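Local structure of kinesin-like protein KIF19 (Mus musculus, 5GSZ) at residues G109-M114 / K201-R206; P121-R126 / L246-L251; A83-L88 / A98-Y103. The protein moves toward microtubule plus ends as an ATP-driven motor and depolymerizes microtubules at ciliary tips, thereby regulating the length of motile cilia. All blocks are in the same frame, centred on the assembly; numbering follows the deposited sequence.

Contact 1: residues G109-M114 / K201-R206; sequences GKTYTM and KGNRQR. With MG (magnesium ion), chain C; ADP (adenosine-5'-diphosphate), chain B.
Thr111 serves two sides at once because of its first torsion (chi1 -53°): OG1 stands beside the backbone N and turns to the magnesium ion, while CG2, trans to that nitrogen, is sent across to meet Asn203 ND2 at 3.8 Å. The two side chains approach from opposite directions. On the far segment, Arg206 bends at chi3 (78°), and its NH1 donates to Asn203 OD1 over 3.1 Å, with the amide carbon of Asn203 at the edge of the guanidinium, in its plane. Tyr150 OH bonds to the same OD1, so two groups hold the amide. Arg206 NH1 also comes obliquely to within 3.8 Å of Thr111 OG1, which is a packing distance; its NH2 binds Ser220 O, and Thr111 OG1 and Arg206 NH1 each have a further partner in Asp250.

The magnesium ion has six ligands: Thr111 OG1 at 2.1 Å, ADP O1B and four waters. Gly109, Lys110 and Thr111 are the last residues of the P-loop (Walker A). Gly109, at the N-cap of the short helix, directs its N-H to the phosphates, and Lys110 grips ADP O2B twice, with its backbone N and, at 2.7 Å, with NZ. The bond from Thr111 N to ADP O1B is nearly straight (171°), whereas Tyr112 N reaches the alpha phosphate at O1A. The Tyr112 ring takes the adenine over one face, ADP C4 lying 3.8 Å above its centre.

Helix 110-114 follows strand 97-103, and its Lys110 and Met114 rest on Ala102 of that strand and on strand 242-250, while Thr113 leans on strand 315-323. Segment 201-206 carries the last part of helix 192-203 into a turn and leads toward strand 157-160, where Arg159 binds Gln205 O.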
# COMPACT_ATOMS: atom_id res chain seq x y z
N GLY A 109 -1.44 6.56 -9.35
CA GLY A 109 -0.08 6.58 -8.86
C GLY A 109 0.45 5.41 -8.05
O GLY A 109 1.65 5.37 -7.81
N LYS A 110 -0.40 4.46 -7.66
CA LYS A 110 0.00 3.42 -6.71
C LYS A 110 1.29 2.70 -7.13
O LYS A 110 2.30 2.75 -6.41
CB LYS A 110 -1.15 2.43 -6.53
CG LYS A 110 -2.38 3.05 -5.85
CD LYS A 110 -3.46 2.02 -5.56
CE LYS A 110 -3.83 1.23 -6.81
NZ LYS A 110 -4.40 2.05 -7.92
N THR A 111 1.30 2.04 -8.29
CA THR A 111 2.50 1.32 -8.70
C THR A 111 3.70 2.27 -8.86
O THR A 111 4.83 1.88 -8.57
CB THR A 111 2.24 0.54 -9.98
OG1 THR A 111 1.09 -0.30 -9.82
CG2 THR A 111 3.41 -0.36 -10.32
N TYR A 112 3.47 3.52 -9.27
CA TYR A 112 4.57 4.46 -9.36
C TYR A 112 5.18 4.75 -7.99
O TYR A 112 6.40 4.78 -7.84
CB TYR A 112 4.12 5.75 -10.05
CG TYR A 112 5.21 6.79 -10.20
CD1 TYR A 112 6.08 6.77 -11.28
CD2 TYR A 112 5.39 7.79 -9.24
CE1 TYR A 112 7.09 7.72 -11.43
CE2 TYR A 112 6.39 8.74 -9.37
CZ TYR A 112 7.24 8.70 -10.47
OH TYR A 112 8.23 9.63 -10.61
N THR A 113 4.33 5.01 -6.98
CA THR A 113 4.82 5.26 -5.63
C THR A 113 5.58 4.06 -5.07
O THR A 113 6.63 4.24 -4.45
CB THR A 113 3.66 5.62 -4.69
OG1 THR A 113 3.27 6.98 -4.89
CG2 THR A 113 4.06 5.43 -3.21
N MET A 114 5.07 2.83 -5.28
CA MET A 114 5.63 1.63 -4.65
C MET A 114 6.81 1.03 -5.41
O MET A 114 7.87 0.80 -4.83
CB MET A 114 4.55 0.56 -4.46
CG MET A 114 3.43 1.01 -3.55
SD MET A 114 3.98 1.78 -2.00
CE MET A 114 4.42 0.35 -0.99
N LYS A 201 10.29 -7.49 -13.30
CA LYS A 201 9.84 -8.69 -14.01
C LYS A 201 8.69 -9.38 -13.28
O LYS A 201 7.74 -9.85 -13.91
CB LYS A 201 11.00 -9.66 -14.21
N GLY A 202 8.79 -9.45 -11.94
CA GLY A 202 7.72 -10.06 -11.16
C GLY A 202 6.42 -9.29 -11.27
O GLY A 202 5.33 -9.87 -11.17
N ASN A 203 6.51 -7.98 -11.48
CA ASN A 203 5.32 -7.16 -11.68
C ASN A 203 4.57 -7.56 -12.95
O ASN A 203 3.34 -7.46 -13.01
CB ASN A 203 5.74 -5.70 -11.73
CG ASN A 203 4.68 -4.79 -11.20
OD1 ASN A 203 4.00 -5.11 -10.23
ND2 ASN A 203 4.50 -3.66 -11.86
N ARG A 204 5.28 -8.02 -13.97
CA ARG A 204 4.60 -8.40 -15.19
C ARG A 204 3.94 -9.77 -15.12
O ARG A 204 3.25 -10.14 -16.07
CB ARG A 204 5.58 -8.34 -16.37
CG ARG A 204 6.00 -6.93 -16.67
CD ARG A 204 7.25 -6.89 -17.50
NE ARG A 204 8.32 -6.28 -16.71
CZ ARG A 204 9.40 -5.67 -17.19
NH1 ARG A 204 9.56 -5.58 -18.47
NH2 ARG A 204 10.32 -5.16 -16.38
N GLN A 205 4.11 -10.51 -14.04
CA GLN A 205 3.36 -11.75 -13.88
C GLN A 205 2.01 -11.53 -13.22
O GLN A 205 1.20 -12.48 -13.17
CB GLN A 205 4.19 -12.75 -13.07
CG GLN A 205 5.64 -12.77 -13.52
CD GLN A 205 5.75 -12.96 -15.01
OE1 GLN A 205 5.21 -13.91 -15.57
NE2 GLN A 205 6.45 -12.04 -15.68
N ARG A 206 1.74 -10.32 -12.74
CA ARG A 206 0.43 -9.99 -12.21
C ARG A 206 -0.64 -10.25 -13.27
O ARG A 206 -0.48 -9.90 -14.44
CB ARG A 206 0.38 -8.53 -11.78
CG ARG A 206 1.37 -8.16 -10.69
CD ARG A 206 1.36 -6.66 -10.37
NE ARG A 206 0.26 -6.17 -9.53
CZ ARG A 206 0.22 -4.92 -9.07
NH1 ARG A 206 1.20 -4.09 -9.39
NH2 ARG A 206 -0.77 -4.48 -8.29
MG MG C . -0.94 -0.42 -10.48
PB ADP B . -1.90 2.85 -10.46
O1B ADP B . -0.73 1.99 -10.06
O2B ADP B . -2.54 3.48 -9.24
O3B ADP B . -2.82 2.23 -11.46
PA ADP B . 0.17 3.92 -12.01
O1A ADP B . 1.23 4.53 -11.15
O2A ADP B . 0.28 2.49 -12.49
O3A ADP B . -1.27 4.08 -11.29
O5' ADP B . 0.02 4.73 -13.38
C5' ADP B . 0.06 6.14 -13.49
C4' ADP B . 0.88 6.47 -14.72
O4' ADP B . 1.39 7.79 -14.52
C3' ADP B . 2.09 5.58 -14.74
O3' ADP B . 2.56 5.58 -16.09
C2' ADP B . 3.08 6.27 -13.83
O2' ADP B . 4.42 6.07 -14.28
C1' ADP B . 2.70 7.74 -13.95
N9 ADP B . 2.66 8.42 -12.63
C8 ADP B . 1.88 8.11 -11.58
N7 ADP B . 2.08 8.93 -10.52
C5 ADP B . 3.03 9.81 -10.89
C6 ADP B . 3.72 10.93 -10.25
N6 ADP B . 3.42 11.29 -8.98
N1 ADP B . 4.66 11.57 -10.98
C2 ADP B . 4.94 11.22 -12.25
N3 ADP B . 4.36 10.20 -12.89
C4 ADP B . 3.41 9.47 -12.28
O HOH W 1 -1.73 -0.49 -8.42
O HOH W 2 -0.30 0.22 -12.18
O HOH W 3 -3.02 0.03 -11.49
O HOH W 4 -0.38 -2.26 -11.25

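Contact 2: residues P121-R126 / L246-L251; sequences PGIYVR and LFMIDL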
# COMPACT_ATOMS: atom_id res chain seq x y z
N PRO A 121 12.97 5.18 -9.22
CA PRO A 121 12.50 4.06 -8.39
C PRO A 121 11.63 4.52 -7.23
O PRO A 121 11.69 5.66 -6.78
CB PRO A 121 13.80 3.45 -7.87
CG PRO A 121 14.86 3.93 -8.81
CD PRO A 121 14.43 5.29 -9.22
N GLY A 122 10.83 3.59 -6.72
CA GLY A 122 9.92 3.93 -5.65
C GLY A 122 10.26 3.44 -4.25
O GLY A 122 11.43 3.35 -3.87
N ILE A 123 9.22 3.12 -3.49
CA ILE A 123 9.35 2.85 -2.06
C ILE A 123 10.08 1.54 -1.80
O ILE A 123 10.90 1.45 -0.88
CB ILE A 123 7.97 2.86 -1.38
CG1 ILE A 123 7.40 4.27 -1.33
CG2 ILE A 123 8.06 2.27 0.04
CD1 ILE A 123 8.28 5.25 -0.62
N TYR A 124 9.76 0.48 -2.56
CA TYR A 124 10.39 -0.83 -2.40
C TYR A 124 11.90 -0.73 -2.28
O TYR A 124 12.46 -0.99 -1.21
CB TYR A 124 10.07 -1.77 -3.56
CG TYR A 124 8.61 -2.18 -3.73
CD1 TYR A 124 7.72 -2.18 -2.66
CD2 TYR A 124 8.14 -2.58 -4.97
CE1 TYR A 124 6.38 -2.57 -2.85
CE2 TYR A 124 6.85 -2.97 -5.16
CZ TYR A 124 5.96 -2.97 -4.11
OH TYR A 124 4.66 -3.37 -4.34
N VAL A 125 12.57 -0.35 -3.36
CA VAL A 125 14.02 -0.39 -3.38
C VAL A 125 14.61 0.63 -2.42
O VAL A 125 15.63 0.37 -1.78
CB VAL A 125 14.57 -0.24 -4.82
CG1 VAL A 125 13.95 -1.24 -5.77
CG2 VAL A 125 14.34 1.14 -5.35
N ARG A 126 13.99 1.80 -2.28
CA ARG A 126 14.52 2.78 -1.33
C ARG A 126 14.48 2.23 0.08
O ARG A 126 15.42 2.40 0.86
CB ARG A 126 13.75 4.11 -1.42
CG ARG A 126 14.05 4.86 -2.70
CD ARG A 126 13.11 6.01 -2.98
NE ARG A 126 13.87 7.04 -3.70
CZ ARG A 126 14.09 7.06 -5.01
NH1 ARG A 126 13.59 6.13 -5.81
NH2 ARG A 126 14.82 8.02 -5.54
N LEU A 246 8.12 -6.40 7.62
CA LEU A 246 7.64 -5.25 6.87
C LEU A 246 6.81 -5.74 5.69
O LEU A 246 7.19 -6.69 5.01
CB LEU A 246 8.81 -4.38 6.38
CG LEU A 246 8.41 -3.29 5.37
CD1 LEU A 246 7.44 -2.26 5.98
CD2 LEU A 246 9.61 -2.60 4.76
N PHE A 247 5.66 -5.11 5.49
CA PHE A 247 4.78 -5.40 4.36
C PHE A 247 4.62 -4.15 3.52
O PHE A 247 4.29 -3.08 4.05
CB PHE A 247 3.40 -5.85 4.82
CG PHE A 247 3.34 -7.28 5.23
CD1 PHE A 247 3.17 -8.28 4.28
CD2 PHE A 247 3.42 -7.64 6.56
CE1 PHE A 247 3.10 -9.60 4.67
CE2 PHE A 247 3.34 -8.96 6.93
CZ PHE A 247 3.18 -9.93 5.99
N MET A 248 4.83 -4.29 2.21
CA MET A 248 4.73 -3.16 1.28
C MET A 248 3.76 -3.53 0.18
O MET A 248 4.03 -4.42 -0.64
CB MET A 248 6.11 -2.78 0.73
CG MET A 248 6.97 -2.10 1.79
SD MET A 248 8.60 -1.54 1.24
CE MET A 248 9.43 -3.10 0.98
N ILE A 249 2.61 -2.86 0.15
CA ILE A 249 1.46 -3.33 -0.60
C ILE A 249 1.06 -2.31 -1.65
O ILE A 249 0.88 -1.12 -1.34
CB ILE A 249 0.29 -3.67 0.33
CG1 ILE A 249 0.74 -4.77 1.29
CG2 ILE A 249 -0.92 -4.10 -0.50
CD1 ILE A 249 -0.11 -4.89 2.53
N ASP A 250 0.93 -2.79 -2.89
CA ASP A 250 0.32 -2.09 -4.01
C ASP A 250 -1.10 -2.64 -4.17
O ASP A 250 -1.29 -3.70 -4.76
CB ASP A 250 1.16 -2.32 -5.27
CG ASP A 250 0.68 -1.48 -6.45
OD1 ASP A 250 -0.06 -0.49 -6.25
OD2 ASP A 250 1.06 -1.81 -7.60
N LEU A 251 -2.08 -1.91 -3.66
CA LEU A 251 -3.44 -2.44 -3.56
C LEU A 251 -4.12 -2.54 -4.92
O LEU A 251 -3.65 -2.02 -5.94
CB LEU A 251 -4.31 -1.57 -2.65
CG LEU A 251 -4.06 -1.60 -1.16
CD1 LEU A 251 -4.96 -0.63 -0.43
CD2 LEU A 251 -4.30 -3.00 -0.67
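Asp250, whose CB packs 3.8 Å from Tyr124 OH, offers one carboxylate oxygen to two groups: OD2 is hydrogen-bonded to Thr111 OG1 and forms a salt bridge with Arg206 NH1. Since Thr111 OG1 also binds the magnesium ion, Asp250 is a second-shell residue that helps position a first-shell one. The ring of Tyr124 and the carboxylate plane of Asp250 stand 71° apart.

The body of the contact is apolar. Tyr124 leaves the first turn of helix 123-136 with its CB bond running alongside strand 242-250, yet its ring reaches the strand, running antiparallel to the Met248 chain. Met248 meets the edge of the ring: its CB is 3.6 Å from Tyr124 CE1, close to the ring plane. The sulfur follows the same edge, with Met248 SD 5.4 Å from the centroid of the Tyr124 ring and 85° off its normal, an edge-on Met-aromatic contact. A bend at the last torsion of Met248 (chi3 -69°) brings its CE to 4.1 Å from Tyr124 CD1. Ile123 CG2 also touches the sulfur, 4.0 Å from Met248 SD, so the thioether is met by two successive residues of the helix.

Met114 and Leu224 also pack on Tyr124 and Met248. Phe247 and Ile249 point to the opposite face of the sheet, against helix 302-307. The layout is that of a P-loop NTPase core, a helix laid on the central sheet, here beside the strand that carries Asp250, the aspartate that begins the kinesin switch II sequence Asp-Leu-Ala-Gly.

Contact 3: residues A83-L88 / A98-Y103; sequences ATTKSL and ATVFAY
No flat group lies between Thr85, Leu88 and Val100, which touch mainly through methyls. The rings of the segment belong to residues on the other face of the strand: Phe101 carries Thr99 CG2 over one face, 3.4 Å above the plane and displaced toward the rim, and packs on Ile249 and Leu251. Tyr103, further along, stacks with Tyr339.

On the near face Val100 is the centre of the packing. Its CG1 lies 3.5 Å from Thr85 CG2, and its second methyl sits between two neighbours, with Val100 CG2 3.6 Å from Leu88 CD1 and also close to the Thr85 methyl. Thr85 and Val100 meet at about a right angle. With chi1 at 63°, Thr85 puts OG1 between its backbone N and carbonyl carbon, turned to a weak bond with Thr127 OG1, and leaves the methyl to face the strand. Leu88 is extended beyond CB (chi2 178°), which carries CD1 inward to Ala98 CB at 4.0 Å. The bond from Leu88 N to Thr85 O closes the turn from which both side chains point at the strand.

Lys86 pairs with Asp130 of helix 123-136. Through Thr85 and Leu88 the turn after helix 77-84 is packed on one face of strand 97-103, an inner strand of the kinesin motor domain's central sheet that leads into the P-loop.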
# COMPACT_ATOMS: atom_id res chain seq x y z
N ALA A 83 9.51 10.91 3.74
CA ALA A 83 8.39 11.35 4.55
C ALA A 83 7.45 10.22 4.94
O ALA A 83 6.57 10.43 5.78
CB ALA A 83 7.59 12.42 3.82
N THR A 84 7.58 9.04 4.35
CA THR A 84 6.56 8.03 4.60
C THR A 84 7.10 6.79 5.29
O THR A 84 6.55 6.40 6.34
CB THR A 84 5.85 7.62 3.29
OG1 THR A 84 6.82 7.23 2.31
CG2 THR A 84 5.03 8.76 2.77
N THR A 85 8.14 6.15 4.75
CA THR A 85 8.54 4.83 5.22
C THR A 85 9.96 4.74 5.77
O THR A 85 10.28 3.73 6.40
CB THR A 85 8.36 3.79 4.11
OG1 THR A 85 9.22 4.09 3.02
CG2 THR A 85 6.96 3.82 3.59
N LYS A 86 10.82 5.73 5.55
CA LYS A 86 12.20 5.63 6.03
C LYS A 86 12.24 5.31 7.52
O LYS A 86 12.97 4.42 7.97
CB LYS A 86 12.95 6.92 5.73
CG LYS A 86 14.43 6.88 6.09
CD LYS A 86 14.98 8.28 6.17
CE LYS A 86 16.42 8.32 6.66
NZ LYS A 86 17.39 7.76 5.69
N SER A 87 11.43 6.03 8.31
CA SER A 87 11.44 5.90 9.76
C SER A 87 10.86 4.58 10.25
O SER A 87 10.96 4.29 11.44
CB SER A 87 10.66 7.04 10.39
OG SER A 87 9.25 6.88 10.20
N LEU A 88 10.24 3.78 9.38
CA LEU A 88 9.81 2.45 9.79
C LEU A 88 10.97 1.50 9.98
O LEU A 88 10.83 0.51 10.71
CB LEU A 88 8.86 1.83 8.75
CG LEU A 88 7.60 2.61 8.44
CD1 LEU A 88 6.79 1.88 7.37
CD2 LEU A 88 6.80 2.81 9.71
N ALA A 98 5.48 -3.50 10.49
CA ALA A 98 5.07 -2.28 9.82
C ALA A 98 4.43 -2.62 8.48
O ALA A 98 4.73 -3.65 7.88
CB ALA A 98 6.26 -1.34 9.61
N THR A 99 3.57 -1.72 8.02
CA THR A 99 2.80 -1.95 6.80
C THR A 99 2.60 -0.65 6.03
O THR A 99 2.18 0.36 6.61
CB THR A 99 1.45 -2.56 7.11
OG1 THR A 99 1.64 -3.81 7.78
CG2 THR A 99 0.69 -2.77 5.82
N VAL A 100 2.85 -0.70 4.73
CA VAL A 100 2.69 0.46 3.86
C VAL A 100 1.75 0.08 2.72
O VAL A 100 2.03 -0.85 1.95
CB VAL A 100 4.04 0.94 3.31
CG1 VAL A 100 3.90 2.37 2.85
CG2 VAL A 100 5.12 0.79 4.34
N PHE A 101 0.63 0.81 2.61
CA PHE A 101 -0.32 0.66 1.52
C PHE A 101 -0.21 1.81 0.54
O PHE A 101 -0.20 2.97 0.94
CB PHE A 101 -1.76 0.66 2.00
CG PHE A 101 -2.05 -0.35 3.02
CD1 PHE A 101 -2.28 -1.67 2.65
CD2 PHE A 101 -2.13 0.02 4.35
CE1 PHE A 101 -2.58 -2.63 3.62
CE2 PHE A 101 -2.42 -0.92 5.32
CZ PHE A 101 -2.64 -2.25 4.96
N ALA A 102 -0.22 1.47 -0.74
CA ALA A 102 -0.58 2.40 -1.80
C ALA A 102 -2.06 2.20 -2.11
O ALA A 102 -2.45 1.12 -2.55
CB ALA A 102 0.27 2.20 -3.05
N TYR A 103 -2.86 3.24 -1.89
CA TYR A 103 -4.30 3.17 -2.09
C TYR A 103 -4.74 4.25 -3.08
O TYR A 103 -4.19 5.35 -3.12
CB TYR A 103 -5.05 3.31 -0.74
CG TYR A 103 -6.56 3.47 -0.81
CD1 TYR A 103 -7.13 4.69 -1.11
CD2 TYR A 103 -7.41 2.39 -0.55
CE1 TYR A 103 -8.51 4.84 -1.16
CE2 TYR A 103 -8.78 2.53 -0.60
CZ TYR A 103 -9.34 3.76 -0.91
OH TYR A 103 -10.71 3.89 -0.95

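In the fold
From the N terminus, contact 3 comes first and closes a short loop: the chain leaves 83-88, passes helix 89-93 and returns on strand 97-103. That strand leads into helix 110-114, which opens contact 1, and 121-126 soon opens contact 2. Contact 1 closes at 201-206 and contact 2 only at 246-251, so these two long loops cross, while contact 3 precedes both. Strands 97-103 and 242-250 are neighbours in the central sheet, paired through the backbones of Val100, Phe247 and Ile249. Contacts 2 and 3 thus join the same sheet to segments before and after the P-loop, and contact 1 adds helix 192-203 across the nucleotide site.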